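PDB 1TJO: DNA protection during starvation protein from Halobacterium salinarum, which probably protects DNA from oxidative damage by oxidising ferrous iron with hydrogen peroxide and storing it as ferric mineral inside a hollow shell of twelve subunits. Local coordinates for residues A36-A39 with N40-L44; A71-A74 with E75-D79; E131-R134 with E135-L139; E154-I157 with E158-D162. All blocks are in the same frame, centred on the assembly; numbering follows the deposited sequence.

Contact 1 (A36-A39 with N40-L44); sequences ADLA and NVYVL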
ATOM      1  N   ALA A  36      18.748  32.159  11.363  1.00 20.36           N
ATOM      2  CA  ALA A  36      19.818  32.395  10.402  1.00 20.92           C
ATOM      3  C   ALA A  36      19.922  31.194   9.445  1.00 21.02           C
ATOM      4  O   ALA A  36      20.059  31.368   8.214  1.00 20.94           O
ATOM      5  CB  ALA A  36      21.129  32.633  11.166  1.00 22.42           C
ATOM      6  N   ASP A  37      19.824  29.993  10.014  1.00 19.72           N
ATOM      7  CA  ASP A  37      19.803  28.733   9.257  1.00 21.55           C
ATOM      8  C   ASP A  37      18.621  28.686   8.334  1.00 19.88           C
ATOM      9  O   ASP A  37      18.757  28.347   7.191  1.00 20.95           O
ATOM     10  CB  ASP A  37      19.765  27.508  10.153  1.00 21.70           C
ATOM     11  CG  ASP A  37      21.061  27.258  10.854  1.00 29.81           C
ATOM     12  OD1 ASP A  37      22.102  27.815  10.389  1.00 34.14           O
ATOM     13  OD2 ASP A  37      21.112  26.528  11.891  1.00 34.39           O
ATOM     14  N   LEU A  38      17.453  29.037   8.836  1.00 19.41           N
ATOM     15  CA  LEU A  38      16.251  29.029   8.025  1.00 18.97           C
ATOM     16  C   LEU A  38      16.393  29.857   6.768  1.00 19.09           C
ATOM     17  O   LEU A  38      15.968  29.481   5.715  1.00 16.68           O
ATOM     18  CB  LEU A  38      15.093  29.546   8.873  1.00 18.83           C
ATOM     19  CG  LEU A  38      13.765  29.828   8.145  1.00 18.16           C
ATOM     20  CD1 LEU A  38      13.217  28.586   7.513  1.00 18.72           C
ATOM     21  CD2 LEU A  38      12.753  30.345   9.148  1.00 18.98           C
ATOM     22  N   ALA A  39      16.943  31.044   6.908  1.00 17.75           N
ATOM     23  CA  ALA A  39      17.096  31.958   5.766  1.00 17.46           C
ATOM     24  C   ALA A  39      18.007  31.319   4.726  1.00 17.20           C
ATOM     25  O   ALA A  39      17.718  31.287   3.508  1.00 18.48           O
ATOM     26  CB  ALA A  39      17.633  33.276   6.245  1.00 19.20           C
ATOM     27  N   ASN A  40      19.108  30.763   5.173  1.00 17.26           N
ATOM     28  CA  ASN A  40      20.047  30.102   4.254  1.00 16.96           C
ATOM     29  C   ASN A  40      19.427  28.862   3.593  1.00 18.06           C
ATOM     30  O   ASN A  40      19.585  28.664   2.404  1.00 17.44           O
ATOM     31  CB  ASN A  40      21.325  29.733   4.997  1.00 17.90           C
ATOM     32  CG  ASN A  40      22.217  30.904   5.208  1.00 18.77           C
ATOM     33  OD1 ASN A  40      22.152  31.883   4.468  1.00 18.38           O
ATOM     34  ND2 ASN A  40      23.055  30.827   6.247  1.00 23.73           N
ATOM     35  N   VAL A  41      18.627  28.119   4.328  1.00 16.83           N
ATOM     36  CA  VAL A  41      18.048  26.886   3.795  1.00 17.84           C
ATOM     37  C   VAL A  41      16.969  27.220   2.772  1.00 17.21           C
ATOM     38  O   VAL A  41      16.843  26.522   1.780  1.00 17.33           O
ATOM     39  CB  VAL A  41      17.541  25.965   4.919  1.00 18.05           C
ATOM     40  CG1 VAL A  41      16.746  24.819   4.346  1.00 21.03           C
ATOM     41  CG2 VAL A  41      18.683  25.412   5.715  1.00 19.82           C
ATOM     42  N   TYR A  42      16.206  28.298   2.976  1.00 17.32           N
ATOM     43  CA  TYR A  42      15.212  28.685   1.984  1.00 18.28           C
ATOM     44  C   TYR A  42      15.812  29.267   0.685  1.00 19.12           C
ATOM     45  O   TYR A  42      15.284  29.046  -0.386  1.00 18.49           O
ATOM     46  CB  TYR A  42      14.101  29.580   2.552  1.00 17.89           C
ATOM     47  CG  TYR A  42      12.777  28.802   2.703  1.00 18.11           C
ATOM     48  CD1 TYR A  42      12.059  28.875   3.869  1.00 18.78           C
ATOM     49  CD2 TYR A  42      12.245  28.079   1.647  1.00 18.89           C
ATOM     50  CE1 TYR A  42      10.880  28.217   4.025  1.00 19.60           C
ATOM     51  CE2 TYR A  42      11.052  27.404   1.799  1.00 19.09           C
ATOM     52  CZ  TYR A  42      10.376  27.481   2.989  1.00 20.19           C
ATOM     53  OH  TYR A  42       9.176  26.789   3.167  1.00 22.07           O
ATOM     54  N   VAL A  43      16.940  29.969   0.799  1.00 18.58           N
ATOM     55  CA  VAL A  43      17.685  30.387  -0.379  1.00 19.32           C
ATOM     56  C   VAL A  43      18.202  29.153  -1.139  1.00 18.36           C
ATOM     57  O   VAL A  43      18.090  29.091  -2.346  1.00 18.17           O
ATOM     58  CB  VAL A  43      18.817  31.416  -0.094  1.00 19.88           C
ATOM     59  CG1 VAL A  43      18.210  32.749   0.355  1.00 20.21           C
ATOM     60  CG2 VAL A  43      19.726  30.940   0.906  1.00 27.27           C
ATOM     61  N   LEU A  44      18.703  28.154  -0.410  1.00 17.83           N
ATOM     62  CA  LEU A  44      19.152  26.900  -0.991  1.00 17.56           C
ATOM     63  C   LEU A  44      17.997  26.231  -1.724  1.00 18.24           C
ATOM     64  O   LEU A  44      18.122  25.834  -2.872  1.00 18.96           O
ATOM     65  CB  LEU A  44      19.723  25.970   0.090  1.00 17.24           C
ATOM     66  CG  LEU A  44      20.058  24.562  -0.421  1.00 17.89           C
ATOM     67  CD1 LEU A  44      21.168  24.627  -1.462  1.00 21.09           C
ATOM     68  CD2 LEU A  44      20.351  23.647   0.769  1.00 19.57           C
TER
HETATM   69  O   HOH W   1      23.340  28.863   8.262  1.00 39.68           O
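With CG of Leu38 anti to the backbone N (chi1 171°) and beside the carbonyl carbon, and Tyr42 one turn later at an intermediate chi1 of -106°, the two side chains leave helix 24-54 side by side and pointing the same way. This is the i to i+4 ridge of an alpha-helix, here in the first helix of the ferritin-like four-helix bundle. The touch is made by one methyl and one ring carbon: Leu38 CD1 lies 3.8 Å from Tyr42 CD1, set obliquely to the ring. Beyond that point the phenol runs on to the subunit interface, where its OH is hydrogen-bonded to Tyr45 OH of the second subunit and its ring meets His46 of that subunit edge to face.

A second pair, Asp37 and Asn40, spaced i to i+3, is polar and works through water. The water donates to Asp37 OD1 at 2.7 Å and accepts from Asn40 ND2 at 2.8 Å. The other polar atom of each flat group has a partner of its own: His136 for Asp37 OD2, and the backbone N-H groups of Ser104 and Val105 for Asn40 OD1. Two buried polar side chains are thereby held through both of their terminal atoms, which should fix the rotation of their flat groups.

The backbone beneath is regular. Asn40 N reaches Ala36 O at 3.2 Å and Tyr42 N reaches Leu38 O at 3.0 Å. The Val41 side chain nestles against the same turn, its CG2 methyl 3.3 Å from Asp37 O.

Contact 2 (A71-A74 with E75-D79); sequences AETA and EEVAD. With FE (Fe (III) ion), chain F.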
ATOM      1  N   ALA A  71      15.677  19.652  -3.180  1.00 17.75           N
ATOM      2  CA  ALA A  71      14.860  20.792  -2.815  1.00 17.61           C
ATOM      3  C   ALA A  71      13.791  20.394  -1.808  1.00 19.66           C
ATOM      4  O   ALA A  71      13.488  21.146  -0.865  1.00 20.30           O
ATOM      5  CB  ALA A  71      14.213  21.398  -4.051  1.00 17.13           C
ATOM      6  N   GLU A  72      13.187  19.222  -1.994  1.00 19.57           N
ATOM      7  CA  GLU A  72      12.175  18.771  -1.036  1.00 21.15           C
ATOM      8  C   GLU A  72      12.799  18.601   0.347  1.00 19.35           C
ATOM      9  O   GLU A  72      12.194  18.938   1.357  1.00 19.99           O
ATOM     10  CB  GLU A  72      11.558  17.450  -1.507  1.00 22.19           C
ATOM     11  CG  GLU A  72      10.538  16.848  -0.588  1.00 30.06           C
ATOM     12  CD  GLU A  72       9.932  15.591  -1.210  1.00 38.99           C
ATOM     13  OE1 GLU A  72      10.393  14.458  -0.898  1.00 49.09           O
ATOM     14  OE2 GLU A  72       9.015  15.743  -2.038  1.00 47.84           O
ATOM     15  N   THR A  73      14.036  18.103   0.378  1.00 20.00           N
ATOM     16  CA  THR A  73      14.756  17.928   1.645  1.00 19.88           C
ATOM     17  C   THR A  73      14.966  19.291   2.268  1.00 18.68           C
ATOM     18  O   THR A  73      14.732  19.467   3.450  1.00 18.19           O
ATOM     19  CB  THR A  73      16.069  17.178   1.395  1.00 20.92           C
ATOM     20  OG1 THR A  73      15.734  15.825   1.134  1.00 23.64           O
ATOM     21  CG2 THR A  73      16.985  17.179   2.623  1.00 22.50           C
ATOM     22  N   ALA A  74      15.405  20.272   1.491  1.00 19.05           N
ATOM     23  CA  ALA A  74      15.663  21.566   2.032  1.00 18.84           C
ATOM     24  C   ALA A  74      14.405  22.209   2.545  1.00 19.54           C
ATOM     25  O   ALA A  74      14.409  22.842   3.600  1.00 19.77           O
ATOM     26  CB  ALA A  74      16.268  22.454   0.978  1.00 19.19           C
ATOM     27  N   GLU A  75      13.292  21.980   1.835  1.00 18.88           N
ATOM     28  CA  GLU A  75      11.997  22.512   2.243  1.00 18.70           C
ATOM     29  C   GLU A  75      11.584  21.944   3.608  1.00 18.54           C
ATOM     30  O   GLU A  75      11.088  22.669   4.487  1.00 19.22           O
ATOM     31  CB  GLU A  75      10.960  22.186   1.186  1.00 19.62           C
ATOM     32  CG  GLU A  75       9.721  23.038   1.345  1.00 23.50           C
ATOM     33  CD  GLU A  75       8.473  22.423   0.740  1.00 35.80           C
ATOM     34  OE1 GLU A  75       8.537  21.295   0.131  1.00 37.20           O
ATOM     35  OE2 GLU A  75       7.419  23.094   0.864  1.00 39.34           O
ATOM     36  N   GLU A  76      11.830  20.641   3.783  1.00 18.31           N
ATOM     37  CA  GLU A  76      11.496  19.943   5.000  1.00 20.71           C
ATOM     38  C   GLU A  76      12.360  20.436   6.170  1.00 20.08           C
ATOM     39  O   GLU A  76      11.876  20.587   7.282  1.00 20.78           O
ATOM     40  CB  GLU A  76      11.621  18.420   4.798  1.00 21.52           C
ATOM     41  CG  GLU A  76      10.378  17.866   4.091  1.00 30.16           C
ATOM     42  CD  GLU A  76      10.554  16.530   3.350  1.00 39.16           C
ATOM     43  OE1 GLU A  76      11.623  15.873   3.452  1.00 46.54           O
ATOM     44  OE2 GLU A  76       9.589  16.130   2.651  1.00 45.69           O
ATOM     45  N   VAL A  77      13.647  20.653   5.931  1.00 18.87           N
ATOM     46  CA  VAL A  77      14.519  21.167   6.967  1.00 18.99           C
ATOM     47  C   VAL A  77      14.104  22.593   7.356  1.00 18.42           C
ATOM     48  O   VAL A  77      14.027  22.909   8.518  1.00 19.10           O
ATOM     49  CB  VAL A  77      15.985  21.109   6.500  1.00 18.21           C
ATOM     50  CG1 VAL A  77      16.876  21.870   7.475  1.00 20.17           C
ATOM     51  CG2 VAL A  77      16.420  19.673   6.326  1.00 21.16           C
ATOM     52  N   ALA A  78      13.777  23.420   6.378  1.00 17.72           N
ATOM     53  CA  ALA A  78      13.291  24.768   6.647  1.00 17.60           C
ATOM     54  C   ALA A  78      12.055  24.750   7.499  1.00 17.52           C
ATOM     55  O   ALA A  78      11.930  25.534   8.426  1.00 16.98           O
ATOM     56  CB  ALA A  78      12.970  25.433   5.368  1.00 17.88           C
ATOM     57  N   ASP A  79      11.159  23.807   7.241  1.00 18.28           N
ATOM     58  CA  ASP A  79       9.912  23.699   7.970  1.00 19.00           C
ATOM     59  C   ASP A  79      10.188  23.375   9.407  1.00 18.73           C
ATOM     60  O   ASP A  79       9.645  24.019  10.304  1.00 20.20           O
ATOM     61  CB  ASP A  79       8.997  22.649   7.332  1.00 18.57           C
ATOM     62  CG  ASP A  79       7.592  22.671   7.894  1.00 23.45           C
ATOM     63  OD1 ASP A  79       6.854  23.669   7.746  1.00 23.99           O
ATOM     64  OD2 ASP A  79       7.160  21.716   8.544  1.00 25.77           O
TER
HETATM   65 FE    FE F1302       5.133  22.317   8.835  0.50 23.98          FE
HETATM   66  O   HOH W   2       4.849  21.517   6.761  1.00 37.49           O
HETATM   67  O   HOH W   3       4.297  20.688   9.487  1.00 33.65           O
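Glu72 and Glu76 carry like charges one helical turn apart, yet they lie side by side and point the same way, with Glu72 OE1 only 4.0 Å from Glu76 OE2. Their carboxylate planes are turned 30° from each other. The closest touch is of methylene against oxygen, since Glu76 OE2 rests 3.5 Å from Glu72 CG. Glu76 gets there with CG anti to the carbonyl carbon and beside the backbone N (chi1 -80°), the rest of its chain extended, which carries CG and CD past Glu72 O, while Glu72 stretches straight out. Both residues are exposed, so solvent can probably screen much of the repulsion.

These acids sit on helix 60-87, the second long helix of the ferritin-like bundle, on the part that in Dps proteins helps build the iron-oxidising site between two subunits. Asp79 grips a ferric ion with both carboxylate oxygens, OD2 at 2.1 Å and OD1 at 2.4 Å from the iron. Two waters, Glu83 and His52 of the second subunit complete the coordination, and Trp53 and Lys49 of that subunit donate to Asp79 OD1.

Glu75, a residue linked to iron nucleation, projects to the same interface; its OE2 is hydrogen-bonded to Tyr45 OH of the second subunit, and its own counterpart Glu75 there brings another carboxylate close. Along the backbone, Ala78 N bonds to Ala74 O at 2.9 Å, and Val77 N to Thr73 O at 3.0 Å with an N-H...O angle of 161°. Val77 CG2 packs 3.3 Å from that same Thr73 O.

Contact 3 (E131-R134 with E135-L139); sequences EATR and EHTEL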
ATOM      1  N   GLU A 131      28.551  23.943   7.906  1.00 21.15           N
ATOM      2  CA  GLU A 131      29.436  24.449   8.948  1.00 21.50           C
ATOM      3  C   GLU A 131      28.649  25.158  10.036  1.00 20.05           C
ATOM      4  O   GLU A 131      28.890  24.949  11.236  1.00 20.28           O
ATOM      5  CB  GLU A 131      30.491  25.393   8.371  1.00 22.19           C
ATOM      6  CG  GLU A 131      31.450  24.702   7.440  1.00 25.89           C
ATOM      7  CD  GLU A 131      32.633  25.580   7.071  1.00 32.29           C
ATOM      8  OE1 GLU A 131      32.540  26.334   6.084  1.00 33.94           O
ATOM      9  OE2 GLU A 131      33.635  25.535   7.803  1.00 40.04           O
ATOM     10  N   ALA A 132      27.675  25.976   9.645  1.00 20.43           N
ATOM     11  CA  ALA A 132      26.830  26.636  10.638  1.00 21.03           C
ATOM     12  C   ALA A 132      25.987  25.677  11.455  1.00 20.57           C
ATOM     13  O   ALA A 132      25.892  25.835  12.677  1.00 20.68           O
ATOM     14  CB  ALA A 132      25.965  27.689   9.997  1.00 22.04           C
ATOM     15  N   THR A 133      25.445  24.640  10.813  1.00 20.28           N
ATOM     16  CA  THR A 133      24.619  23.700  11.518  1.00 20.13           C
ATOM     17  C   THR A 133      25.417  22.961  12.571  1.00 19.56           C
ATOM     18  O   THR A 133      24.934  22.693  13.656  1.00 17.87           O
ATOM     19  CB  THR A 133      23.967  22.720  10.541  1.00 21.60           C
ATOM     20  OG1 THR A 133      23.144  23.494   9.639  1.00 21.26           O
ATOM     21  CG2 THR A 133      23.050  21.725  11.325  1.00 22.09           C
ATOM     22  N   ARG A 134      26.649  22.626  12.243  1.00 18.43           N
ATOM     23  CA  ARG A 134      27.520  21.996  13.219  1.00 20.18           C
ATOM     24  C   ARG A 134      27.717  22.878  14.444  1.00 20.02           C
ATOM     25  O   ARG A 134      27.642  22.386  15.564  1.00 21.46           O
ATOM     26  CB  ARG A 134      28.864  21.676  12.597  1.00 20.98           C
ATOM     27  CG  ARG A 134      28.875  20.447  11.714  1.00 21.28           C
ATOM     28  CD  ARG A 134      30.223  20.199  11.084  1.00 23.72           C
ATOM     29  NE  ARG A 134      30.150  19.226  10.026  1.00 23.00           N
ATOM     30  CZ  ARG A 134      30.832  19.244   8.892  1.00 22.65           C
ATOM     31  NH1 ARG A 134      31.754  20.155   8.664  1.00 24.34           N
ATOM     32  NH2 ARG A 134      30.643  18.276   8.012  1.00 22.09           N
ATOM     33  N   GLU A 135      27.983  24.155  14.204  1.00 20.36           N
ATOM     34  CA  GLU A 135      28.109  25.146  15.284  1.00 22.01           C
ATOM     35  C   GLU A 135      26.845  25.249  16.108  1.00 20.90           C
ATOM     36  O   GLU A 135      26.878  25.294  17.344  1.00 21.20           O
ATOM     37  CB  GLU A 135      28.462  26.502  14.689  1.00 23.65           C
ATOM     38  CG  GLU A 135      29.863  26.547  14.077  1.00 30.68           C
ATOM     39  CD  GLU A 135      30.231  27.899  13.453  1.00 38.09           C
ATOM     40  OE1 GLU A 135      31.251  27.949  12.719  1.00 46.86           O
ATOM     41  OE2 GLU A 135      29.535  28.918  13.680  1.00 43.01           O
ATOM     42  N   HIS A 136      25.700  25.264  15.443  1.00 19.45           N
ATOM     43  CA  HIS A 136      24.447  25.457  16.125  1.00 20.48           C
ATOM     44  C   HIS A 136      24.056  24.222  16.917  1.00 19.67           C
ATOM     45  O   HIS A 136      23.382  24.341  17.911  1.00 20.34           O
ATOM     46  CB  HIS A 136      23.351  25.857  15.130  1.00 20.24           C
ATOM     47  CG  HIS A 136      23.621  27.165  14.454  1.00 24.35           C
ATOM     48  ND1 HIS A 136      23.066  27.516  13.241  1.00 25.06           N
ATOM     49  CD2 HIS A 136      24.418  28.195  14.818  1.00 25.46           C
ATOM     50  CE1 HIS A 136      23.500  28.717  12.898  1.00 26.27           C
ATOM     51  NE2 HIS A 136      24.315  29.153  13.839  1.00 28.11           N
ATOM     52  N   THR A 137      24.480  23.035  16.495  1.00 21.72           N
ATOM     53  CA  THR A 137      24.212  21.848  17.270  1.00 22.69           C
ATOM     54  C   THR A 137      24.947  21.881  18.604  1.00 23.31           C
ATOM     55  O   THR A 137      24.387  21.595  19.650  1.00 24.39           O
ATOM     56  CB  THR A 137      24.505  20.534  16.495  1.00 23.41           C
ATOM     57  OG1 THR A 137      25.890  20.264  16.390  1.00 31.20           O
ATOM     58  CG2 THR A 137      24.016  20.586  15.098  1.00 17.57           C
ATOM     59  N   GLU A 138      26.194  22.339  18.576  1.00 24.14           N
ATOM     60  CA  GLU A 138      26.958  22.505  19.808  1.00 24.84           C
ATOM     61  C   GLU A 138      26.345  23.584  20.709  1.00 23.39           C
ATOM     62  O   GLU A 138      26.258  23.417  21.923  1.00 23.60           O
ATOM     63  CB  GLU A 138      28.390  22.879  19.436  1.00 26.44           C
ATOM     64  CG  GLU A 138      29.102  21.731  18.760  1.00 30.98           C
ATOM     65  CD  GLU A 138      30.482  22.089  18.258  1.00 37.31           C
ATOM     66  OE1 GLU A 138      30.958  21.345  17.354  1.00 40.85           O
ATOM     67  OE2 GLU A 138      31.063  23.114  18.742  1.00 40.46           O
ATOM     68  N   LEU A 139      25.869  24.667  20.111  1.00 21.83           N
ATOM     69  CA  LEU A 139      25.214  25.728  20.856  1.00 22.34           C
ATOM     70  C   LEU A 139      24.005  25.175  21.585  1.00 22.54           C
ATOM     71  O   LEU A 139      23.821  25.415  22.768  1.00 23.23           O
ATOM     72  CB  LEU A 139      24.807  26.877  19.921  1.00 22.57           C
ATOM     73  CG  LEU A 139      23.892  27.945  20.509  1.00 25.85           C
ATOM     74  CD1 LEU A 139      24.686  28.728  21.532  1.00 27.35           C
ATOM     75  CD2 LEU A 139      23.378  28.839  19.452  1.00 27.24           C
TER
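His136 stands with one ring face over the carbonyl of Ala132, whose O lies 3.2 Å above the ring plane, displaced toward the rim. The same oxygen, Ala132 O, accepts the backbone N-H of His136 at 2.8 Å, so a single carbonyl is met by both the amide and the imidazole of one residue. At the far end of the ring, His136 CE1 comes 3.9 Å from Ala132 CB.

One residue on, Thr137 turns its hydroxyl back to the helix. Its OG1 lies between the backbone N and the carbonyl carbon (chi1 75°) and donates to Arg134 O at 2.9 Å, meeting the carbonyl at a C=O...O angle of 127°. Glu138 N adds a weak bond to Arg134 O at 3.3 Å.

In the next shell, Asp37 OD2 is hydrogen-bonded to His136 ND1, which helps to set the turn of the ring. A phenylalanine in place of His136 has no ring nitrogen, and Asp37 OD2, on a buried side chain, would probably be left without this mate. Arg134 extends away to a salt bridge with Glu160, and its guanidinium also donates to Leu20 O of the third subunit.

The segments lie on helix 115-142, the third long helix of the ferritin-like four-helix bundle. Ala132 and His136 pack on helix 24-54, and His136, with Thr137, also touches Leu152 of helix 146-169, where Thr133 and Arg134 meet Leu156.

Contact 4 (E154-I157 with E158-D162); sequences EGLI and ELEDD. With FE (Fe (III) ion), chain G.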
ATOM      1  N   GLU A 154      19.586  15.571  12.742  1.00 20.29           N
ATOM      2  CA  GLU A 154      18.736  14.823  11.800  1.00 21.80           C
ATOM      3  C   GLU A 154      18.696  15.529  10.446  1.00 22.84           C
ATOM      4  O   GLU A 154      18.764  14.873   9.418  1.00 25.42           O
ATOM      5  CB  GLU A 154      17.340  14.667  12.397  1.00 22.49           C
ATOM      6  CG  GLU A 154      17.281  13.716  13.624  1.00 23.75           C
ATOM      7  CD  GLU A 154      16.828  12.291  13.322  1.00 28.20           C
ATOM      8  OE1 GLU A 154      16.167  12.111  12.269  1.00 31.37           O
ATOM      9  OE2 GLU A 154      17.129  11.334  14.127  1.00 25.30           O
ATOM     10  N   GLY A 155      18.644  16.864  10.462  1.00 22.18           N
ATOM     11  CA  GLY A 155      18.715  17.704   9.271  1.00 22.34           C
ATOM     12  C   GLY A 155      20.087  17.684   8.633  1.00 21.95           C
ATOM     13  O   GLY A 155      20.239  17.546   7.413  1.00 22.07           O
ATOM     14  N   LEU A 156      21.107  17.794   9.464  1.00 21.48           N
ATOM     15  CA  LEU A 156      22.475  17.844   8.988  1.00 21.73           C
ATOM     16  C   LEU A 156      22.824  16.618   8.191  1.00 21.51           C
ATOM     17  O   LEU A 156      23.496  16.720   7.138  1.00 21.84           O
ATOM     18  CB  LEU A 156      23.441  17.982  10.176  1.00 21.54           C
ATOM     19  CG  LEU A 156      24.923  18.039   9.871  1.00 23.35           C
ATOM     20  CD1 LEU A 156      25.226  19.242   9.105  1.00 24.83           C
ATOM     21  CD2 LEU A 156      25.736  18.049  11.161  1.00 21.82           C
ATOM     22  N   ILE A 157      22.431  15.433   8.655  1.00 21.99           N
ATOM     23  CA  ILE A 157      22.800  14.249   7.905  1.00 23.34           C
ATOM     24  C   ILE A 157      22.173  14.244   6.481  1.00 22.40           C
ATOM     25  O   ILE A 157      22.813  13.832   5.537  1.00 23.50           O
ATOM     26  CB  ILE A 157      22.520  12.934   8.716  1.00 25.54           C
ATOM     27  CG1 ILE A 157      23.182  11.749   7.997  1.00 31.51           C
ATOM     28  CG2 ILE A 157      21.096  12.731   8.959  1.00 27.38           C
ATOM     29  CD1 ILE A 157      22.292  10.956   7.145  1.00 37.22           C
ATOM     30  N   GLU A 158      20.932  14.692   6.346  1.00 22.24           N
ATOM     31  CA  GLU A 158      20.270  14.803   5.036  1.00 23.18           C
ATOM     32  C   GLU A 158      20.942  15.835   4.137  1.00 20.79           C
ATOM     33  O   GLU A 158      21.163  15.581   2.946  1.00 21.92           O
ATOM     34  CB  GLU A 158      18.826  15.203   5.216  1.00 24.00           C
ATOM     35  CG  GLU A 158      17.977  14.241   6.042  1.00 28.60           C
ATOM     36  CD  GLU A 158      17.981  12.813   5.568  1.00 38.50           C
ATOM     37  OE1 GLU A 158      18.063  12.574   4.326  1.00 41.79           O
ATOM     38  OE2 GLU A 158      17.873  11.899   6.449  1.00 42.92           O
ATOM     39  N   LEU A 159      21.329  16.972   4.705  1.00 20.28           N
ATOM     40  CA  LEU A 159      21.993  18.030   3.923  1.00 20.39           C
ATOM     41  C   LEU A 159      23.384  17.566   3.514  1.00 20.30           C
ATOM     42  O   LEU A 159      23.802  17.812   2.365  1.00 20.17           O
ATOM     43  CB  LEU A 159      22.022  19.328   4.720  1.00 22.11           C
ATOM     44  CG  LEU A 159      20.706  20.083   4.866  1.00 26.15           C
ATOM     45  CD1 LEU A 159      19.491  19.239   4.974  1.00 35.06           C
ATOM     46  CD2 LEU A 159      20.818  21.071   6.044  1.00 29.46           C
ATOM     47  N   GLU A 160      24.087  16.867   4.401  1.00 20.52           N
ATOM     48  CA  GLU A 160      25.422  16.328   4.053  1.00 21.06           C
ATOM     49  C   GLU A 160      25.318  15.305   2.948  1.00 21.89           C
ATOM     50  O   GLU A 160      26.177  15.253   2.054  1.00 21.36           O
ATOM     51  CB  GLU A 160      26.195  15.792   5.261  1.00 21.10           C
ATOM     52  CG  GLU A 160      26.601  16.889   6.268  1.00 21.01           C
ATOM     53  CD  GLU A 160      27.719  16.444   7.200  1.00 24.79           C
ATOM     54  OE1 GLU A 160      28.374  15.414   6.913  1.00 27.26           O
ATOM     55  OE2 GLU A 160      27.939  17.122   8.232  1.00 25.48           O
ATOM     56  N   ASP A 161      24.285  14.471   2.979  1.00 21.18           N
ATOM     57  CA  ASP A 161      24.162  13.493   1.926  1.00 21.95           C
ATOM     58  C   ASP A 161      23.987  14.173   0.587  1.00 21.61           C
ATOM     59  O   ASP A 161      24.623  13.803  -0.426  1.00 20.46           O
ATOM     60  CB  ASP A 161      22.975  12.580   2.188  1.00 22.26           C
ATOM     61  CG  ASP A 161      23.028  11.315   1.344  1.00 29.78           C
ATOM     62  OD1 ASP A 161      22.007  10.974   0.722  1.00 38.52           O
ATOM     63  OD2 ASP A 161      24.077  10.656   1.200  1.00 37.78           O
ATOM     64  N   ASP A 162      23.128  15.182   0.521  1.00 19.93           N
ATOM     65  CA  ASP A 162      22.956  15.877  -0.759  1.00 21.35           C
ATOM     66  C   ASP A 162      24.182  16.663  -1.216  1.00 21.05           C
ATOM     67  O   ASP A 162      24.508  16.673  -2.386  1.00 20.54           O
ATOM     68  CB  ASP A 162      21.768  16.826  -0.687  1.00 21.52           C
ATOM     69  CG  ASP A 162      20.465  16.095  -0.608  1.00 25.90           C
ATOM     70  OD1 ASP A 162      20.477  14.924  -1.063  1.00 28.63           O
ATOM     71  OD2 ASP A 162      19.417  16.592  -0.183  1.00 24.60           O
TER
HETATM   72 FE    FE G1306      16.424   9.375  14.178  1.00 30.81          FE
HETATM   73  O   HOH W   4      17.660  12.206   9.091  1.00 32.93           O
HETATM   74  O   HOH W   5      16.543   9.144  12.126  1.00 29.74           O
HETATM   75  O   HOH W   6      15.665   7.412  14.283  1.00 28.18           O
HETATM   76  O   HOH W   7      14.433   9.973  13.961  1.00 27.14           O
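The carboxylate of Glu160 meets Leu156 through one corner: OE2 lies 3.6 Å from both CG and CD1 of Leu156, the two side chains crossing at a slant. Besides Arg134 at OE2, this buried acid has a second cationic mate, Arg84 of the third subunit, at OE1. Cut back to alanine, the Leu156 side chain would probably open a gap beside Glu160 OE2 and CG, and leave Thr133 and Arg134 of helix 115-142 without the leucine they pack on.

The second flat group, the Glu154 carboxylate, binds a ferric ion by OE2 alone at 2.1 Å, with OE1 standing 3.3 Å from the metal. OE1 instead accepts from an iron-bound water at 3.0 Å, a second-sphere bond that helps fix how the carboxylate is turned. Its chain reaches the ion through a bend at the second torsion (chi2 -98°). Another water clips the start of the turn, donating to Glu154 O at 2.9 Å and to Glu158 OE2 at 2.7 Å. All this belongs to helix 146-169, the last long helix of the ferritin-like bundle.

Three waters and Glu154 OE2 from each of three subunits make up the iron's six ligands. Such an oxygen-only, water-rich site, gathering carboxylates from three chains, is consistent with the role of Glu154 in iron nucleation.

How the contacts relate
Each contact is a continuous stretch of a few turns within one helix, so none closes a long loop, and the four follow in series without nesting or crossing. Contact 1 lies on helix 24-54, contact 2 on helix 60-87, contact 3 on helix 115-142 and contact 4 on helix 146-169: one for each long helix of the bundle. Contact 1 packs on contact 2 through Val41 on Ala74 and Leu38 on Ala78, and its Asp37 joins His136 of contact 3. Val77 and Thr73 of contact 2 lie against Leu159 of contact 4. Arg134 ties contact 3 to Glu160 of contact 4, and both touch the third subunit. Contacts 1 and 4, and likewise 2 and 3, do not touch.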